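Protein gp18 (Listeria monocytogenes EGD-e, PDB 3GS9) is a prophage tail protein of the endopeptidase-tail family, probably a structural component of the phage tail, and assembles here from three chains. Local coordinates at residues Phe55-Glu59 with Val71-His76; Ser4-Val8 with Ile18-Phe22; Ala269-Ser273 with Ile330-Leu334. All blocks are in the same frame, centred on the assembly; numbering follows the deposited sequence.

Contact 1: residues Phe55-Glu59 with Val71-His76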
ATOM      1  N   PHE A  55      -1.359 -22.293  32.042  1.00 35.86           N
ATOM      2  CA  PHE A  55      -0.167 -22.810  31.355  1.00 32.88           C
ATOM      3  C   PHE A  55      -0.044 -22.192  29.946  1.00 29.29           C
ATOM      4  O   PHE A  55       1.055 -21.729  29.538  1.00 26.66           O
ATOM      5  CB  PHE A  55      -0.223 -24.330  31.252  1.00 33.51           C
ATOM      6  CG  PHE A  55      -0.283 -25.019  32.582  1.00 30.89           C
ATOM      7  CD1 PHE A  55      -1.463 -25.054  33.289  1.00 31.35           C
ATOM      8  CD2 PHE A  55       0.838 -25.625  33.112  1.00 28.99           C
ATOM      9  CE1 PHE A  55      -1.525 -25.684  34.517  1.00 37.50           C
ATOM     10  CE2 PHE A  55       0.799 -26.243  34.331  1.00 27.91           C
ATOM     11  CZ  PHE A  55      -0.391 -26.274  35.046  1.00 35.47           C
ATOM     12  N   LEU A  56      -1.177 -22.166  29.230  1.00 27.79           N
ATOM     13  CA  LEU A  56      -1.234 -21.683  27.839  1.00 24.72           C
ATOM     14  C   LEU A  56      -2.063 -20.392  27.636  1.00 22.50           C
ATOM     15  O   LEU A  56      -3.290 -20.406  27.600  1.00 24.16           O
ATOM     16  CB  LEU A  56      -1.778 -22.807  26.955  1.00 24.96           C
ATOM     17  CG  LEU A  56      -1.855 -22.556  25.455  1.00 25.21           C
ATOM     18  CD1 LEU A  56      -0.498 -22.540  24.845  1.00 20.05           C
ATOM     19  CD2 LEU A  56      -2.708 -23.643  24.811  1.00 17.13           C
ATOM     20  N   ASP A  57      -1.365 -19.270  27.472  1.00 17.72           N
ATOM     21  CA  ASP A  57      -1.991 -17.973  27.308  1.00 16.91           C
ATOM     22  C   ASP A  57      -0.968 -17.089  26.576  1.00 16.66           C
ATOM     23  O   ASP A  57       0.099 -17.591  26.151  1.00 15.88           O
ATOM     24  CB  ASP A  57      -2.353 -17.366  28.692  1.00 17.18           C
ATOM     25  CG  ASP A  57      -3.654 -16.567  28.673  1.00 23.38           C
ATOM     26  OD1 ASP A  57      -3.752 -15.606  27.874  1.00 20.15           O
ATOM     27  OD2 ASP A  57      -4.594 -16.921  29.436  1.00 26.09           O
ATOM     28  N   TYR A  58      -1.259 -15.797  26.458  1.00 15.92           N
ATOM     29  CA  TYR A  58      -0.309 -14.819  25.868  1.00 16.01           C
ATOM     30  C   TYR A  58       1.014 -14.941  26.566  1.00 15.57           C
ATOM     31  O   TYR A  58       1.088 -15.021  27.797  1.00 14.84           O
ATOM     32  CB  TYR A  58      -0.787 -13.363  25.957  1.00 16.95           C
ATOM     33  CG  TYR A  58      -2.101 -13.209  25.236  1.00 13.54           C
ATOM     34  CD1 TYR A  58      -2.168 -13.322  23.866  1.00 16.36           C
ATOM     35  CD2 TYR A  58      -3.272 -13.036  25.955  1.00 14.16           C
ATOM     36  CE1 TYR A  58      -3.400 -13.249  23.197  1.00 17.19           C
ATOM     37  CE2 TYR A  58      -4.515 -12.983  25.317  1.00 15.78           C
ATOM     38  CZ  TYR A  58      -4.566 -13.094  23.938  1.00 14.80           C
ATOM     39  OH  TYR A  58      -5.804 -13.036  23.371  1.00 17.57           O
ATOM     40  N   GLU A  59       2.051 -14.961  25.758  1.00 14.27           N
ATOM     41  CA  GLU A  59       3.433 -15.034  26.219  1.00 15.72           C
ATOM     42  C   GLU A  59       3.871 -16.380  26.774  1.00 15.41           C
ATOM     43  O   GLU A  59       5.068 -16.518  27.149  1.00 15.43           O
ATOM     44  CB  GLU A  59       3.781 -13.874  27.154  1.00 14.61           C
ATOM     45  CG  GLU A  59       3.428 -12.491  26.555  1.00 15.41           C
ATOM     46  CD  GLU A  59       4.291 -12.129  25.380  1.00 16.11           C
ATOM     47  OE1 GLU A  59       5.523 -12.241  25.504  1.00 13.95           O
ATOM     48  OE2 GLU A  59       3.766 -11.701  24.328  1.00 15.80           O
ATOM     49  N   VAL A  71       3.343 -17.699  22.351  1.00 14.21           N
ATOM     50  CA  VAL A  71       1.954 -17.351  22.009  1.00 14.14           C
ATOM     51  C   VAL A  71       1.809 -15.819  21.928  1.00 14.63           C
ATOM     52  O   VAL A  71       2.026 -15.140  22.920  1.00 15.15           O
ATOM     53  CB  VAL A  71       0.994 -17.924  23.057  1.00 15.99           C
ATOM     54  CG1 VAL A  71      -0.424 -17.436  22.820  1.00 15.51           C
ATOM     55  CG2 VAL A  71       1.128 -19.470  23.125  1.00 19.15           C
ATOM     56  N   LYS A  72       1.502 -15.295  20.725  1.00 14.50           N
ATOM     57  CA  LYS A  72       1.230 -13.874  20.498  1.00 14.05           C
ATOM     58  C   LYS A  72      -0.215 -13.570  20.079  1.00 15.33           C
ATOM     59  O   LYS A  72      -0.707 -12.474  20.339  1.00 14.89           O
ATOM     60  CB  LYS A  72       2.168 -13.322  19.421  1.00 14.38           C
ATOM     61  CG  LYS A  72       3.648 -13.262  19.800  1.00 16.25           C
ATOM     62  CD  LYS A  72       3.786 -12.374  20.996  1.00 21.52           C
ATOM     63  CE  LYS A  72       5.123 -11.778  21.168  1.00 22.45           C
ATOM     64  NZ  LYS A  72       5.011 -10.605  22.126  1.00 18.55           N
ATOM     65  N   GLN A  73      -0.870 -14.514  19.392  1.00 14.91           N
ATOM     66  CA  GLN A  73      -2.275 -14.410  19.084  1.00 15.32           C
ATOM     67  C   GLN A  73      -3.006 -15.600  19.667  1.00 17.99           C
ATOM     68  O   GLN A  73      -2.471 -16.705  19.675  1.00 16.29           O
ATOM     69  CB  GLN A  73      -2.495 -14.325  17.596  1.00 15.26           C
ATOM     70  CG  GLN A  73      -2.010 -13.024  17.039  1.00 19.07           C
ATOM     71  CD  GLN A  73      -1.995 -12.995  15.533  1.00 17.16           C
ATOM     72  OE1 GLN A  73      -1.205 -13.709  14.884  1.00 18.16           O
ATOM     73  NE2 GLN A  73      -2.813 -12.102  14.953  1.00 23.44           N
ATOM     74  N   LEU A  74      -4.204 -15.343  20.184  1.00 18.02           N
ATOM     75  CA  LEU A  74      -5.014 -16.329  20.892  1.00 16.31           C
ATOM     76  C   LEU A  74      -6.470 -15.883  20.872  1.00 19.13           C
ATOM     77  O   LEU A  74      -6.811 -14.738  21.250  1.00 20.46           O
ATOM     78  CB  LEU A  74      -4.538 -16.448  22.339  1.00 16.74           C
ATOM     79  CG  LEU A  74      -5.104 -17.494  23.314  1.00 19.52           C
ATOM     80  CD1 LEU A  74      -4.716 -18.881  22.865  1.00 24.83           C
ATOM     81  CD2 LEU A  74      -4.592 -17.262  24.722  1.00 20.05           C
ATOM     82  N   SER A  75      -7.315 -16.782  20.403  1.00 19.45           N
ATOM     83  CA  SER A  75      -8.771 -16.554  20.350  1.00 19.81           C
ATOM     84  C   SER A  75      -9.415 -17.235  21.567  1.00 19.08           C
ATOM     85  O   SER A  75      -8.868 -18.187  22.112  1.00 18.90           O
ATOM     86  CB  SER A  75      -9.309 -17.125  19.047  1.00 21.82           C
ATOM     87  OG  SER A  75      -9.247 -18.542  19.085  1.00 25.30           O
ATOM     88  N   HIS A  76     -10.556 -16.719  22.047  1.00 17.62           N
ATOM     89  CA  HIS A  76     -11.302 -17.375  23.118  1.00 18.96           C
ATOM     90  C   HIS A  76     -12.764 -17.514  22.727  1.00 23.20           C
ATOM     91  O   HIS A  76     -13.458 -16.509  22.626  1.00 24.55           O
ATOM     92  CB  HIS A  76     -11.245 -16.570  24.422  1.00 21.23           C
ATOM     93  CG  HIS A  76      -9.863 -16.343  24.943  1.00 23.44           C
ATOM     94  ND1 HIS A  76      -9.007 -15.419  24.384  1.00 19.45           N
ATOM     95  CD2 HIS A  76      -9.213 -16.863  26.011  1.00 25.30           C
ATOM     96  CE1 HIS A  76      -7.863 -15.426  25.051  1.00 21.44           C
ATOM     97  NE2 HIS A  76      -7.968 -16.287  26.046  1.00 18.69           N
TER
HETATM   98  O   HOH W   1      -6.748 -17.859  27.919  1.00 26.28           O
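The ring of Tyr-58 lies on Leu-74, whose CD2 sits 4.2 Å above the centre of one ring face, while Tyr-58 CE1 comes within 3.5 Å of Leu-74 CB. A tyrosine suits this place because its ring shares the apolar surface and its hydroxyl still reaches polar atoms: Tyr-58 OH lies 2.9 Å from Leu-74 O, at most a weak hydrogen bond, since another acceptor competes for its proton, and it meets the edge of the His-76 ring in its plane. Val-71 points at the loop, its CB 3.2 Å from Asp-57 O and its CG2 against Leu-56 CD1. Beside it Glu-59 N donates to Val-71 O at 2.8 Å, nearly straight (163°) and in the carbonyl plane.

Lys-72 NZ forms a salt bridge of 2.8 Å with the syn lone pair of Glu-59 OE2; the glutamate chain, bent at chi2 (-68°), turns its carboxylate towards the lysine. Thr-203 and Arg-240 of the second subunit also hold this carboxylate. Asp-57 OD1 accepts a hydrogen bond from the next amide, Tyr-58 N, through its anti lone pair and meets Tyr-292 OH of the second subunit, while a water joins Asp-57 OD2 to His-76 NE2.

The loop 55-59 thus leans on strand 67-74, which has a classic beta bulge at Lys-72 and Gln-73 opposite Arg-88 and pairs with strands 61-64 and 83-90 and, through Gln-73 and Leu-74, with a strand of the second subunit.

Contact 2: residues Ser4-Val8 with Ile18-Phe22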
ATOM      1  N   SER A   4       7.877 -36.630  20.789  1.00 39.60           N
ATOM      2  CA  SER A   4       6.728 -35.912  20.166  1.00 38.99           C
ATOM      3  C   SER A   4       5.810 -35.186  21.183  1.00 36.69           C
ATOM      4  O   SER A   4       4.804 -34.598  20.773  1.00 38.08           O
ATOM      5  CB  SER A   4       5.899 -36.874  19.301  1.00 39.03           C
ATOM      6  OG  SER A   4       5.216 -37.846  20.091  1.00 38.99           O
ATOM      7  N   ASP A   5       6.121 -35.253  22.486  1.00 32.77           N
ATOM      8  CA  ASP A   5       5.369 -34.489  23.488  1.00 29.40           C
ATOM      9  C   ASP A   5       5.664 -33.030  23.250  1.00 26.76           C
ATOM     10  O   ASP A   5       6.829 -32.676  23.073  1.00 28.93           O
ATOM     11  CB  ASP A   5       5.795 -34.804  24.940  1.00 29.29           C
ATOM     12  CG  ASP A   5       5.101 -36.024  25.526  1.00 32.95           C
ATOM     13  OD1 ASP A   5       4.176 -36.555  24.877  1.00 26.87           O
ATOM     14  OD2 ASP A   5       5.482 -36.451  26.655  1.00 25.56           O
ATOM     15  N   ILE A   6       4.605 -32.215  23.215  1.00 20.73           N
ATOM     16  CA  ILE A   6       4.651 -30.757  23.235  0.50 22.12           C
ATOM     17  C   ILE A   6       4.659 -30.299  24.699  1.00 19.33           C
ATOM     18  O   ILE A   6       3.826 -30.772  25.464  1.00 18.00           O
ATOM     19  CB  ILE A   6       3.341 -30.156  22.624  0.50 20.43           C
ATOM     20  CG1 ILE A   6       3.009 -30.743  21.242  0.50 27.66           C
ATOM     21  CG2 ILE A   6       3.407 -28.634  22.556  0.50 24.81           C
ATOM     22  CD1 ILE A   6       4.100 -30.560  20.234  0.50 29.56           C
ATOM     23  N   ILE A   7       5.536 -29.374  25.068  1.00 17.33           N
ATOM     24  CA  ILE A   7       5.547 -28.822  26.427  1.00 15.47           C
ATOM     25  C   ILE A   7       5.138 -27.351  26.354  1.00 16.37           C
ATOM     26  O   ILE A   7       5.546 -26.652  25.440  1.00 15.44           O
ATOM     27  CB  ILE A   7       6.945 -28.901  27.081  1.00 13.67           C
ATOM     28  CG1 ILE A   7       7.537 -30.342  27.090  1.00 16.46           C
ATOM     29  CG2 ILE A   7       6.881 -28.338  28.505  1.00 17.96           C
ATOM     30  CD1 ILE A   7       6.607 -31.414  27.575  1.00 24.80           C
ATOM     31  N   VAL A   8       4.325 -26.916  27.305  1.00 16.15           N
ATOM     32  CA  VAL A   8       3.870 -25.527  27.433  0.50 17.87           C
ATOM     33  C   VAL A   8       4.281 -24.987  28.796  1.00 16.19           C
ATOM     34  O   VAL A   8       4.099 -25.681  29.813  1.00 15.17           O
ATOM     35  CB  VAL A   8       2.318 -25.451  27.324  0.50 19.88           C
ATOM     36  CG1 VAL A   8       1.774 -24.076  27.775  0.50 16.55           C
ATOM     37  CG2 VAL A   8       1.859 -25.776  25.914  0.50 19.14           C
ATOM     38  N   ILE A  18       2.867 -31.036  29.828  1.00 18.07           N
ATOM     39  CA  ILE A  18       2.675 -31.628  28.513  1.00 17.75           C
ATOM     40  C   ILE A  18       1.317 -31.141  28.011  1.00 21.16           C
ATOM     41  O   ILE A  18       0.315 -31.248  28.711  1.00 21.78           O
ATOM     42  CB  ILE A  18       2.685 -33.151  28.571  1.00 19.26           C
ATOM     43  CG1 ILE A  18       4.050 -33.685  29.011  1.00 19.85           C
ATOM     44  CG2 ILE A  18       2.340 -33.724  27.239  1.00 19.46           C
ATOM     45  CD1 ILE A  18       4.023 -35.195  29.414  1.00 19.67           C
ATOM     46  N   LEU A  19       1.298 -30.597  26.795  1.00 23.03           N
ATOM     47  CA  LEU A  19       0.060 -30.169  26.169  1.00 23.73           C
ATOM     48  C   LEU A  19      -0.755 -31.352  25.669  1.00 22.98           C
ATOM     49  O   LEU A  19      -0.236 -32.171  24.907  1.00 25.60           O
ATOM     50  CB  LEU A  19       0.400 -29.286  24.977  1.00 24.58           C
ATOM     51  CG  LEU A  19      -0.766 -28.682  24.190  1.00 30.65           C
ATOM     52  CD1 LEU A  19      -1.783 -27.991  25.102  1.00 36.01           C
ATOM     53  CD2 LEU A  19      -0.203 -27.727  23.144  1.00 31.69           C
ATOM     54  N   THR A  20      -2.043 -31.415  26.019  1.00 25.37           N
ATOM     55  CA  THR A  20      -2.840 -32.607  25.664  1.00 28.62           C
ATOM     56  C   THR A  20      -4.111 -32.396  24.858  1.00 31.67           C
ATOM     57  O   THR A  20      -4.447 -33.244  24.023  1.00 35.32           O
ATOM     58  CB  THR A  20      -3.259 -33.426  26.917  1.00 31.69           C
ATOM     59  OG1 THR A  20      -4.059 -32.600  27.775  1.00 36.38           O
ATOM     60  CG2 THR A  20      -2.038 -33.930  27.668  1.00 29.76           C
ATOM     61  N   ASP A  21      -4.860 -31.329  25.104  1.00 31.10           N
ATOM     62  CA  ASP A  21      -6.213 -31.316  24.531  1.00 33.99           C
ATOM     63  C   ASP A  21      -6.302 -30.627  23.168  1.00 31.44           C
ATOM     64  O   ASP A  21      -7.291 -29.940  22.877  1.00 35.46           O
ATOM     65  CB  ASP A  21      -7.316 -30.867  25.530  1.00 35.44           C
ATOM     66  CG  ASP A  21      -6.915 -29.703  26.414  1.00 37.96           C
ATOM     67  OD1 ASP A  21      -5.940 -28.985  26.083  1.00 54.91           O
ATOM     68  OD2 ASP A  21      -7.592 -29.523  27.468  1.00 42.81           O
ATOM     69  N   PHE A  22      -5.322 -30.893  22.302  1.00 27.09           N
ATOM     70  CA  PHE A  22      -5.229 -30.163  21.036  1.00 24.38           C
ATOM     71  C   PHE A  22      -5.629 -30.998  19.830  1.00 24.27           C
ATOM     72  O   PHE A  22      -5.544 -32.233  19.842  1.00 22.28           O
ATOM     73  CB  PHE A  22      -3.854 -29.496  20.850  1.00 20.60           C
ATOM     74  CG  PHE A  22      -2.720 -30.448  20.529  1.00 21.00           C
ATOM     75  CD1 PHE A  22      -1.996 -31.040  21.554  1.00 25.63           C
ATOM     76  CD2 PHE A  22      -2.359 -30.717  19.216  1.00 20.75           C
ATOM     77  CE1 PHE A  22      -0.938 -31.887  21.281  1.00 26.35           C
ATOM     78  CE2 PHE A  22      -1.297 -31.590  18.940  1.00 19.79           C
ATOM     79  CZ  PHE A  22      -0.596 -32.161  19.969  1.00 25.37           C
TER
HETATM   80  O   HOH W   2       2.188 -33.339  23.701  1.00 23.94           O
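Ile-18 and Ile-7 face each other as an antiparallel non-hydrogen-bonded pair, their CA atoms 4.5 Å apart and their side chains on the same face of the sheet. From CB outward, Ile-18 meets a succession of partners. CB lies near the carbonyl oxygen of Ile-6, and the CG2 branch lies near that oxygen and also near Asp-5 CG. CG1, placed beside the backbone N by chi1 of -65°, touches Ile-7 CD1 at 3.7 Å. The terminal CD1 then reaches 3.4 Å from Asp-5 OD2, a methyl against a carboxylate oxygen, which makes a van der Waals contact at the exposed side. A branched aliphatic residue suits this place, since its two branches spread over Asp-5, the Ile-6 carbonyl and Ile-7.

The pair of Ile-7 and Ile-18 belongs to the antiparallel pairing of strands 7-9 and 16-18, which are joined by a short connection and form a beta hairpin at the margin of the antiparallel sheet of the N-terminal domain. Leu-19 N gives Ile-6 O a hydrogen bond of 2.9 Å (164°), with the donor tilted 30° from the carbonyl plane, and Ile-18 CA adds a CA-H...O contact to the same oxygen. Past this point the chains diverge, and a water spans them, accepting from Ile-6 N and donating to Leu-19 O.

On the buried side Leu-19 lies alongside Ile-6, its CD2 3.8 Å from Ile-6 CG2, and Leu-19 CB packs on Val-8 CG2. Ile-6 CG1 reaches obliquely to Phe-22 CZ at 4.1 Å, and the Phe-22 ring in turn meets Phe-311 edge-to-face. Ile-6 and Val-8 each adopt two conformations, so the spacings of their side chains describe one of them.

Contact 3: residues Ala269-Ser273 with Ile330-Leu334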
ATOM      1  N   ALA A 269      10.662 -16.307 -13.768  1.00 16.48           N
ATOM      2  CA  ALA A 269      10.289 -16.325 -12.361  1.00 16.10           C
ATOM      3  C   ALA A 269       9.336 -17.509 -12.174  1.00 14.45           C
ATOM      4  O   ALA A 269       8.251 -17.533 -12.731  1.00 16.70           O
ATOM      5  CB  ALA A 269       9.646 -14.983 -11.967  1.00 18.52           C
ATOM      6  N   THR A 270       9.759 -18.466 -11.349  1.00 14.78           N
ATOM      7  CA  THR A 270       9.112 -19.782 -11.238  1.00 15.45           C
ATOM      8  C   THR A 270       8.881 -20.077  -9.773  1.00 17.25           C
ATOM      9  O   THR A 270       9.856 -20.150  -8.974  1.00 17.72           O
ATOM     10  CB  THR A 270      10.026 -20.882 -11.847  1.00 15.38           C
ATOM     11  OG1 THR A 270      10.279 -20.558 -13.223  1.00 15.38           O
ATOM     12  CG2 THR A 270       9.397 -22.268 -11.738  1.00 15.65           C
ATOM     13  N   THR A 271       7.606 -20.196  -9.420  1.00 16.69           N
ATOM     14  CA  THR A 271       7.186 -20.438  -8.043  1.00 17.20           C
ATOM     15  C   THR A 271       6.090 -21.469  -8.044  1.00 17.04           C
ATOM     16  O   THR A 271       5.111 -21.332  -8.763  1.00 18.10           O
ATOM     17  CB  THR A 271       6.644 -19.154  -7.370  1.00 17.60           C
ATOM     18  OG1 THR A 271       7.683 -18.166  -7.318  1.00 17.04           O
ATOM     19  CG2 THR A 271       6.117 -19.455  -5.947  1.00 17.61           C
ATOM     20  N   GLY A 272       6.263 -22.485  -7.227  1.00 18.98           N
ATOM     21  CA  GLY A 272       5.318 -23.579  -7.189  1.00 18.12           C
ATOM     22  C   GLY A 272       5.174 -24.225  -5.837  1.00 19.91           C
ATOM     23  O   GLY A 272       6.046 -24.097  -4.965  1.00 20.58           O
ATOM     24  N   SER A 273       4.074 -24.946  -5.707  1.00 21.34           N
ATOM     25  CA  SER A 273       3.788 -25.730  -4.514  1.00 22.41           C
ATOM     26  C   SER A 273       3.896 -27.193  -4.892  1.00 22.04           C
ATOM     27  O   SER A 273       3.238 -27.656  -5.820  1.00 20.20           O
ATOM     28  CB  SER A 273       2.384 -25.422  -4.013  1.00 23.69           C
ATOM     29  OG  SER A 273       2.224 -24.040  -3.732  1.00 37.60           O
ATOM     30  N   ILE A 330       6.641 -13.494  -4.765  1.00 33.87           N
ATOM     31  CA  ILE A 330       6.459 -14.944  -4.652  1.00 33.29           C
ATOM     32  C   ILE A 330       5.010 -15.292  -4.287  1.00 36.86           C
ATOM     33  O   ILE A 330       4.417 -16.185  -4.894  1.00 36.65           O
ATOM     34  CB  ILE A 330       7.464 -15.589  -3.650  1.00 34.15           C
ATOM     35  CG1 ILE A 330       8.864 -15.620  -4.284  1.00 26.13           C
ATOM     36  CG2 ILE A 330       6.994 -17.009  -3.233  1.00 36.90           C
ATOM     37  CD1 ILE A 330      10.025 -16.076  -3.334  1.00 32.45           C
HETATM   38  N   MSE A 331       4.433 -14.575  -3.322  1.00 38.51           N
HETATM   39  CA  MSE A 331       3.041 -14.833  -2.916  1.00 42.17           C
HETATM   40  C   MSE A 331       2.030 -14.522  -4.045  1.00 38.86           C
HETATM   41  O   MSE A 331       1.043 -15.237  -4.207  1.00 38.63           O
HETATM   42  CB  MSE A 331       2.692 -14.042  -1.653  1.00 43.06           C
HETATM   43  CG  MSE A 331       3.528 -14.412  -0.427  1.00 46.19           C
HETATM   44 SE   MSE A 331       3.005 -13.389   1.202  0.75 57.86          SE
HETATM   45  CE  MSE A 331       3.105 -11.540   0.569  1.00 35.63           C
ATOM     46  N   ALA A 332       2.289 -13.469  -4.818  1.00 38.13           N
ATOM     47  CA  ALA A 332       1.470 -13.133  -6.000  1.00 37.47           C
ATOM     48  C   ALA A 332       1.387 -14.321  -6.958  1.00 35.97           C
ATOM     49  O   ALA A 332       0.299 -14.711  -7.396  1.00 36.84           O
ATOM     50  CB  ALA A 332       2.038 -11.913  -6.724  1.00 37.97           C
ATOM     51  N   GLN A 333       2.548 -14.898  -7.263  1.00 36.09           N
ATOM     52  CA  GLN A 333       2.639 -16.111  -8.102  1.00 35.58           C
ATOM     53  C   GLN A 333       1.869 -17.284  -7.512  1.00 35.58           C
ATOM     54  O   GLN A 333       1.127 -17.958  -8.230  1.00 35.58           O
ATOM     55  CB  GLN A 333       4.101 -16.508  -8.303  1.00 35.17           C
ATOM     56  CG  GLN A 333       4.871 -15.540  -9.203  1.00 29.24           C
ATOM     57  CD  GLN A 333       6.126 -16.172  -9.789  1.00 23.86           C
ATOM     58  OE1 GLN A 333       7.209 -16.153  -9.170  1.00 20.08           O
ATOM     59  NE2 GLN A 333       5.994 -16.703 -11.012  1.00 20.01           N
ATOM     60  N   LEU A 334       2.036 -17.526  -6.211  1.00 35.96           N
ATOM     61  CA  LEU A 334       1.255 -18.581  -5.525  1.00 37.97           C
ATOM     62  C   LEU A 334      -0.253 -18.296  -5.483  1.00 37.22           C
ATOM     63  O   LEU A 334      -1.052 -19.222  -5.479  1.00 39.14           O
ATOM     64  CB  LEU A 334       1.758 -18.803  -4.102  1.00 38.20           C
ATOM     65  CG  LEU A 334       3.122 -19.483  -4.002  1.00 37.38           C
ATOM     66  CD1 LEU A 334       3.640 -19.332  -2.586  1.00 35.66           C
ATOM     67  CD2 LEU A 334       3.041 -20.971  -4.434  1.00 36.56           C
TER
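The carboxamide of Gln-333 is the flat group at the centre of this contact, and Thr-271 approaches it obliquely from one side of the plane, at the OE1 end: Thr-271 OG1 lies 3.5 Å from Gln-333 CD and donates to Gln-333 OE1 at 2.8 Å from above the carbonyl plane, 62° out of it. At the edge, almost in the amide plane, Gln-333 NE2 donates to Ala-269 O at 3.0 Å and 164°. That bond is straight at the hydrogen, yet the amide nitrogen stands well above the peptide carbonyl plane of Ala-269. Glutamine suits the place because it offers a donor and an acceptor side by side, and its chain, extended beyond CG, is long enough to reach from the helix to the strand's backbone. Ala-269 CB lies 3.9 Å from Gln-333 OE1.

Toward Leu-334 the contact turns apolar. Thr-271 CG2 packs against Leu-334 CG at 3.6 Å and against Ile-330 CG2 at 3.8 Å, so the two branches of one threonine divide between polar and apolar neighbours. Leu-334 crosses Thr-271 at about a right angle, and its CD2 goes on to touch Ser-273 OG at 3.3 Å.

The strand 269-273 and the helix 330-334 approach to 7.9 Å between axes, at 59°, the helix lying across the face of the mixed sheet of the C-terminal part. Strands 197-202 and 318-321 flank the strand.

Asp-200 OD2 accepts a further bond from Gln-333 NE2, and Asn-323 ND2 donates to OE1. Two bonds on each amide atom fix which end is oxygen and which nitrogen, and the nearby aspartate carboxylate may strengthen the polarity of the N-H side, tying the helix to the sheet through directional bonds.

Contacts 1 and 2 both pack loops on one antiparallel sheet in the N-terminal domain, their centres 15 Å apart, and they touch where Val-8, in one of its two conformers, packs against Phe-55 and Leu-56. Contact 3 lies in the later domain, 32 and 34 Å from them between centres, and joins a helix to a different sheet. Contacts 1 and 3 are buried, whereas contact 2 is partly exposed to solvent. The chemistry follows place: contact 1, alone of the three in meeting another chain, is rich in charge and aromatic groups; contact 2 is largely aliphatic, with one direct backbone bond; contact 3 relies on an amide network whose partners include one aspartate, beside small apolar packing.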